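Autolysin E (Staphylococcus aureus, PDB 4PIA) probably hydrolyses the glycan strands of bacterial peptidoglycan, as an endo-beta-N-acetylglucosaminidase of the lysozyme clan. Local coordinates at residues Met54-Ile59 with Ile222-Tyr227; Val107-Gly112 with Tyr128-Ile133. All blocks are in the same frame, centred on the assembly; numbering follows the deposited sequence. Where two conformers were deposited one is given.

In the fold
Interaction 2 lies between the two halves of interaction 1 along the chain. Residues 54-59 come first, then 107-112 and 128-133, and residues 222-227 follow close to the C-terminus. Interaction 1 therefore joins the region before helix 67-74 to the tail after helix 200-215. Interaction 2 joins the end of helix 98-108 to the loop after strand 125-127. The contacts fall on opposite sides of the chain's centre, with their own centres 24 Å apart and nearest atoms about 10 Å apart. Helix 200-215 links them, because Met54, Lys55 and Met57 pack on it, as does Val107. Interaction 2 is the more deeply placed and belongs to the glycosidase family region.

Interaction 1: Met54-Ile59 with Ile222-Tyr227; sequences MKYMDI and IRQTYY
Met57 and Ile222 form a single beta bridge, with their CA atoms 4.4 Å apart. It ties the turn after a short 3-10 segment, 54-56, to the C-terminal tail. The one direct hydrogen bond across the contact runs from Arg223 N to Tyr56 O at 3.0 Å. It is nearly straight, with 167° at the hydrogen. Ile222 CA also makes a CA-H...O contact with this carbonyl oxygen. Ile222 has CG2 anti to its backbone N and CG1 beside it (chi1 -54°). CG2 meets Tyr56 CB, while the other branch bends so that Ile222 CD1 lies 3.6 Å from Met57 CB.

The Tyr56 ring is sandwiched. Gln224 CG lies over one face, 4.3 Å from Tyr56 CG. Lys55 CB covers the opposite face, over the ring centre. Tyr226 OH comes in at the ring edge, near its plane, 3.7 Å from Tyr56 CD1.

Further out, Asn178 ND2 bonds to Tyr226 OH, and Tyr56 OH bonds to Ser48 N. The rings of both tyrosines also meet that of Tyr180. Met57 packs on Tyr212 of helix 200-215, so this turn lies between the tail and that helix.

Within the tail, the extended Arg223 side chain brings its guanidinium side-on to Thr225. NE and NH2 of Arg223 both donate to Thr225 O, which lies in the guanidinium plane. Asp6 makes a salt bridge to this arginine as well. The Tyr226 hydroxyl is held close by: Tyr226 OH donates to Arg223 O at 2.6 Å, from 47° above the carbonyl plane.

Interaction 2: Val107-Gly112 with Tyr128-Ile133; sequences VETGNG and YNFFGI
The C-terminal end of helix 98-108, closed by a Schellman motif at Gly110, brings Glu108 and Thr109 against Phe130 and Gly132 of the loop after strand 125-127. No direct hydrogen bond crosses this buried contact. Glu108 has CG anti to the backbone N (chi1 179°) and then bends at chi2 (61°), which lays its chain alongside the loop backbone. Glu108 CB sits 3.4 Å from Phe130 O, and Glu108 CG sits 3.5 Å from Gly132 N. Phe130 O is buried here and has no polar partner in the model.

One water can join the two sides. It accepts the N-H of Gly132 and lies within bonding distance of Glu108 OE1 (3.1 Å) and Asn129 O (2.8 Å). With more acceptors in reach than protons, it may not bond to both at once. It can thus bridge the Glu108 carboxylate to the loop backbone.

Thr109 works through its methyl group. Thr109 CG2 reaches Phe130 CD1 at 3.7 Å, approaching the ring obliquely. Its hydroxyl faces its own chain: Thr109 OG1 accepts from Gly112 N in an ST motif and also bonds to Ala105 O one turn back.

The loop is braced from within by Asn129. Its OD1 accepts a nearly straight bond from Ile133 N at 3.2 Å and a weak one from Phe131 N. Asn129 ND2 donates to Ile133 O. Behind the contact, Phe131 meets His104 edge-to-face, and Phe130 packs on helix 156-172. A glutamate at the end of a helix is where lysozyme-clan glycosidases place their general acid, and the position of Glu108 is consistent with that site.

Interaction 1: Met54-Ile59 with Ile222-Tyr227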
loop_
_atom_site.group_PDB
_atom_site.type_symbol
_atom_site.label_atom_id
_atom_site.label_comp_id
_atom_site.label_asym_id
_atom_site.label_seq_id
_atom_site.Cartn_x
_atom_site.Cartn_y
_atom_site.Cartn_z
ATOM N N MET A 54 12.105 6.886 -1.923
ATOM C CA MET A 54 11.416 5.612 -2.056
ATOM C C MET A 54 9.935 5.837 -2.385
ATOM O O MET A 54 9.352 4.985 -3.059
ATOM C CB MET A 54 11.419 4.701 -0.787
ATOM C CG MET A 54 12.612 3.923 -0.318
ATOM S SD MET A 54 12.894 2.514 -1.446
ATOM C CE MET A 54 14.068 3.494 -2.212
ATOM N N LYS A 55 9.303 6.930 -1.946
ATOM C CA LYS A 55 7.895 7.251 -2.291
ATOM C C LYS A 55 7.703 7.465 -3.770
ATOM O O LYS A 55 6.578 7.391 -4.276
ATOM C CB LYS A 55 7.464 8.552 -1.594
ATOM C CG LYS A 55 7.387 8.470 -0.078
ATOM C CD LYS A 55 6.581 9.629 0.516
ATOM C CE LYS A 55 7.166 11.028 0.272
ATOM N NZ LYS A 55 6.370 11.980 1.118
ATOM N N TYR A 56 8.800 7.815 -4.468
ATOM C CA TYR A 56 8.745 8.157 -5.877
ATOM C C TYR A 56 9.344 7.120 -6.779
ATOM O O TYR A 56 9.505 7.333 -7.985
ATOM C CB TYR A 56 9.451 9.534 -6.061
ATOM C CG TYR A 56 8.932 10.605 -5.163
ATOM C CD1 TYR A 56 7.668 11.108 -5.317
ATOM C CD2 TYR A 56 9.675 11.088 -4.106
ATOM C CE1 TYR A 56 7.151 12.028 -4.472
ATOM C CE2 TYR A 56 9.185 12.055 -3.264
ATOM C CZ TYR A 56 7.926 12.534 -3.453
ATOM O OH TYR A 56 7.460 13.495 -2.556
ATOM N N MET A 57 9.670 5.944 -6.227
ATOM C CA MET A 57 10.332 4.898 -6.949
ATOM C C MET A 57 9.354 3.884 -7.519
ATOM O O MET A 57 8.455 3.374 -6.817
ATOM C CB MET A 57 11.308 4.141 -6.009
ATOM C CG MET A 57 12.181 3.155 -6.744
ATOM S SD MET A 57 13.074 2.041 -5.628
ATOM C CE MET A 57 11.693 1.061 -5.090
ATOM N N ASP A 58 9.526 3.511 -8.772
ATOM C CA ASP A 58 8.704 2.499 -9.406
ATOM C C ASP A 58 8.776 1.202 -8.611
ATOM O O ASP A 58 9.906 0.678 -8.404
ATOM C CB ASP A 58 9.280 2.299 -10.828
ATOM C CG ASP A 58 8.547 1.345 -11.655
ATOM O OD1 ASP A 58 7.623 0.630 -11.254
ATOM O OD2 ASP A 58 8.955 1.260 -12.857
ATOM N N ILE A 59 7.624 0.684 -8.181
ATOM C CA ILE A 59 7.546 -0.565 -7.402
ATOM C C ILE A 59 6.915 -1.668 -8.214
ATOM O O ILE A 59 6.484 -2.711 -7.659
ATOM C CB ILE A 59 6.815 -0.327 -6.053
ATOM C CG1 ILE A 59 5.513 0.503 -6.229
ATOM C CG2 ILE A 59 7.772 0.304 -5.051
ATOM C CD1 ILE A 59 4.626 0.591 -4.989
ATOM N N ILE A 222 13.067 6.730 -10.419
ATOM C CA ILE A 222 12.495 7.727 -9.541
ATOM C C ILE A 222 11.863 8.801 -10.422
ATOM O O ILE A 222 12.488 9.327 -11.352
ATOM C CB ILE A 222 13.579 8.426 -8.728
ATOM C CG1 ILE A 222 14.426 7.400 -7.977
ATOM C CG2 ILE A 222 13.009 9.545 -7.863
ATOM C CD1 ILE A 222 13.644 6.635 -7.009
ATOM N N ARG A 223 10.626 9.109 -10.140
ATOM C CA ARG A 223 9.881 10.150 -10.909
ATOM C C ARG A 223 9.550 11.291 -9.974
ATOM O O ARG A 223 8.936 11.093 -8.926
ATOM C CB ARG A 223 8.602 9.548 -11.469
ATOM C CG ARG A 223 7.698 10.606 -12.109
ATOM C CD ARG A 223 6.509 10.011 -12.797
ATOM N NE ARG A 223 5.664 11.089 -13.303
ATOM C CZ ARG A 223 4.633 10.941 -14.087
ATOM N NH1 ARG A 223 4.212 9.745 -14.449
ATOM N NH2 ARG A 223 3.950 12.035 -14.448
ATOM N N GLN A 224 9.880 12.541 -10.351
ATOM C CA GLN A 224 9.495 13.620 -9.456
ATOM C C GLN A 224 8.602 14.676 -10.132
ATOM O O GLN A 224 8.156 15.533 -9.429
ATOM C CB GLN A 224 10.673 14.257 -8.675
ATOM C CG GLN A 224 11.180 13.295 -7.592
ATOM C CD GLN A 224 12.116 13.916 -6.587
ATOM O OE1 GLN A 224 11.858 15.007 -6.084
ATOM N NE2 GLN A 224 13.210 13.201 -6.263
ATOM N N THR A 225 8.191 14.489 -11.387
ATOM C CA THR A 225 7.299 15.484 -12.039
ATOM C C THR A 225 5.900 14.879 -12.222
ATOM O O THR A 225 5.688 13.884 -12.921
ATOM C CB THR A 225 7.841 15.961 -13.378
ATOM O OG1 THR A 225 9.071 16.650 -13.112
ATOM C CG2 THR A 225 6.907 16.963 -14.036
ATOM N N TYR A 226 4.946 15.512 -11.541
ATOM C CA TYR A 226 3.510 15.075 -11.566
ATOM C C TYR A 226 2.520 16.128 -11.945
ATOM O O TYR A 226 1.375 15.743 -12.257
ATOM C CB TYR A 226 3.149 14.503 -10.180
ATOM C CG TYR A 226 4.014 13.342 -9.781
ATOM C CD1 TYR A 226 3.759 12.048 -10.193
ATOM C CD2 TYR A 226 5.139 13.558 -9.006
ATOM C CE1 TYR A 226 4.602 11.009 -9.816
ATOM C CE2 TYR A 226 5.990 12.505 -8.668
ATOM C CZ TYR A 226 5.670 11.259 -9.086
ATOM O OH TYR A 226 6.520 10.205 -8.744
ATOM N N TYR A 227 2.892 17.413 -11.895
ATOM C CA TYR A 227 1.955 18.525 -12.007
ATOM C C TYR A 227 2.440 19.487 -13.079
ATOM O O TYR A 227 3.616 19.527 -13.387
ATOM C CB TYR A 227 1.809 19.242 -10.675
ATOM C CG TYR A 227 1.313 18.328 -9.560
ATOM C CD1 TYR A 227 -0.000 17.913 -9.497
ATOM C CD2 TYR A 227 2.176 17.874 -8.589
ATOM C CE1 TYR A 227 -0.454 17.043 -8.502
ATOM C CE2 TYR A 227 1.726 17.060 -7.558
ATOM C CZ TYR A 227 0.416 16.647 -7.512
ATOM O OH TYR A 227 -0.100 15.795 -6.534
#

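Interaction 2: Val107-Gly112 with Tyr128-Ile133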
loop_
_atom_site.group_PDB
_atom_site.type_symbol
_atom_site.label_atom_id
_atom_site.label_comp_id
_atom_site.label_asym_id
_atom_site.label_seq_id
_atom_site.Cartn_x
_atom_site.Cartn_y
_atom_site.Cartn_z
ATOM N N VAL A 107 3.266 -2.499 7.671
ATOM C CA VAL A 107 2.614 -1.301 8.189
ATOM C C VAL A 107 1.171 -1.618 8.476
ATOM O O VAL A 107 0.676 -1.329 9.616
ATOM C CB VAL A 107 2.766 -0.118 7.222
ATOM C CG1 VAL A 107 1.978 1.073 7.808
ATOM C CG2 VAL A 107 4.206 0.273 7.081
ATOM N N GLU A 108 0.444 -2.218 7.547
ATOM C CA GLU A 108 -0.995 -2.414 7.668
ATOM C C GLU A 108 -1.367 -3.329 8.797
ATOM O O GLU A 108 -2.370 -3.082 9.505
ATOM C CB GLU A 108 -1.548 -2.968 6.352
ATOM C CG GLU A 108 -3.011 -3.244 6.330
ATOM C CD GLU A 108 -3.901 -2.031 6.562
ATOM O OE1 GLU A 108 -4.976 -2.286 7.177
ATOM O OE2 GLU A 108 -3.574 -0.904 6.117
ATOM N N THR A 109 -0.560 -4.330 9.055
ATOM C CA THR A 109 -0.893 -5.382 10.043
ATOM C C THR A 109 -0.246 -5.148 11.402
ATOM O O THR A 109 -0.312 -5.994 12.297
ATOM C CB THR A 109 -0.422 -6.778 9.551
ATOM O OG1 THR A 109 0.980 -6.819 9.404
ATOM C CG2 THR A 109 -1.120 -7.174 8.271
ATOM N N GLY A 110 0.455 -4.021 11.549
ATOM C CA GLY A 110 1.192 -3.793 12.789
ATOM C C GLY A 110 2.255 -4.829 13.011
ATOM O O GLY A 110 2.284 -5.529 14.027
ATOM N N ASN A 111 3.187 -4.969 12.070
ATOM C CA ASN A 111 4.252 -5.929 12.208
ATOM C C ASN A 111 3.725 -7.363 12.309
ATOM O O ASN A 111 4.320 -8.205 12.977
ATOM C CB ASN A 111 5.214 -5.614 13.358
ATOM C CG ASN A 111 6.288 -4.626 12.968
ATOM O OD1 ASN A 111 6.758 -3.844 13.859
ATOM N ND2 ASN A 111 6.645 -4.568 11.711
ATOM N N GLY A 112 2.618 -7.620 11.644
ATOM C CA GLY A 112 2.013 -8.941 11.663
ATOM C C GLY A 112 1.334 -9.342 12.936
ATOM O O GLY A 112 0.830 -10.459 13.057
ATOM N N TYR A 128 -8.904 -13.178 5.642
ATOM C CA TYR A 128 -7.659 -12.448 5.971
ATOM C C TYR A 128 -7.466 -11.324 4.969
ATOM O O TYR A 128 -7.878 -11.424 3.823
ATOM C CB TYR A 128 -6.446 -13.403 5.940
ATOM C CG TYR A 128 -6.541 -14.470 6.993
ATOM C CD1 TYR A 128 -7.249 -15.641 6.703
ATOM C CD2 TYR A 128 -5.944 -14.348 8.215
ATOM C CE1 TYR A 128 -7.388 -16.636 7.684
ATOM C CE2 TYR A 128 -6.092 -15.331 9.197
ATOM C CZ TYR A 128 -6.797 -16.476 8.886
ATOM O OH TYR A 128 -6.922 -17.475 9.860
ATOM N N ASN A 129 -6.788 -10.276 5.431
ATOM C CA ASN A 129 -6.532 -9.098 4.545
ATOM C C ASN A 129 -5.381 -8.355 5.145
ATOM O O ASN A 129 -5.431 -7.858 6.236
ATOM C CB ASN A 129 -7.806 -8.224 4.550
ATOM C CG ASN A 129 -7.783 -7.086 3.521
ATOM O OD1 ASN A 129 -6.728 -6.597 3.087
ATOM N ND2 ASN A 129 -8.979 -6.685 3.096
ATOM N N PHE A 130 -4.264 -8.363 4.406
ATOM C CA PHE A 130 -3.036 -7.766 4.900
ATOM C C PHE A 130 -2.645 -6.413 4.282
ATOM O O PHE A 130 -1.572 -5.890 4.556
ATOM C CB PHE A 130 -1.853 -8.740 4.763
ATOM C CG PHE A 130 -2.047 -10.070 5.489
ATOM C CD1 PHE A 130 -2.681 -10.147 6.703
ATOM C CD2 PHE A 130 -1.541 -11.242 4.941
ATOM C CE1 PHE A 130 -2.848 -11.385 7.339
ATOM C CE2 PHE A 130 -1.658 -12.446 5.593
ATOM C CZ PHE A 130 -2.314 -12.521 6.773
ATOM N N PHE A 131 -3.515 -5.897 3.434
ATOM C CA PHE A 131 -3.209 -4.670 2.678
ATOM C C PHE A 131 -4.275 -3.613 2.759
ATOM O O PHE A 131 -4.256 -2.705 1.913
ATOM C CB PHE A 131 -2.826 -5.041 1.239
ATOM C CG PHE A 131 -1.680 -6.015 1.135
ATOM C CD1 PHE A 131 -0.357 -5.604 1.183
ATOM C CD2 PHE A 131 -1.945 -7.352 0.992
ATOM C CE1 PHE A 131 0.675 -6.510 1.129
ATOM C CE2 PHE A 131 -0.924 -8.268 0.927
ATOM C CZ PHE A 131 0.406 -7.872 0.984
ATOM N N GLY A 132 -5.228 -3.737 3.664
ATOM C CA GLY A 132 -6.246 -2.695 3.724
ATOM C C GLY A 132 -7.078 -2.577 2.506
ATOM O O GLY A 132 -7.470 -1.445 2.130
ATOM N N ILE A 133 -7.398 -3.672 1.842
ATOM C CA ILE A 133 -8.168 -3.675 0.619
ATOM C C ILE A 133 -9.632 -3.832 0.880
ATOM O O ILE A 133 -10.129 -4.853 1.375
ATOM C CB ILE A 133 -7.665 -4.768 -0.321
ATOM C CG1 ILE A 133 -6.184 -4.539 -0.679
ATOM C CG2 ILE A 133 -8.542 -4.797 -1.546
ATOM C CD1 ILE A 133 -5.494 -5.740 -1.251
HETATM O O HOH W 1 -5.889 -5.068 6.016
#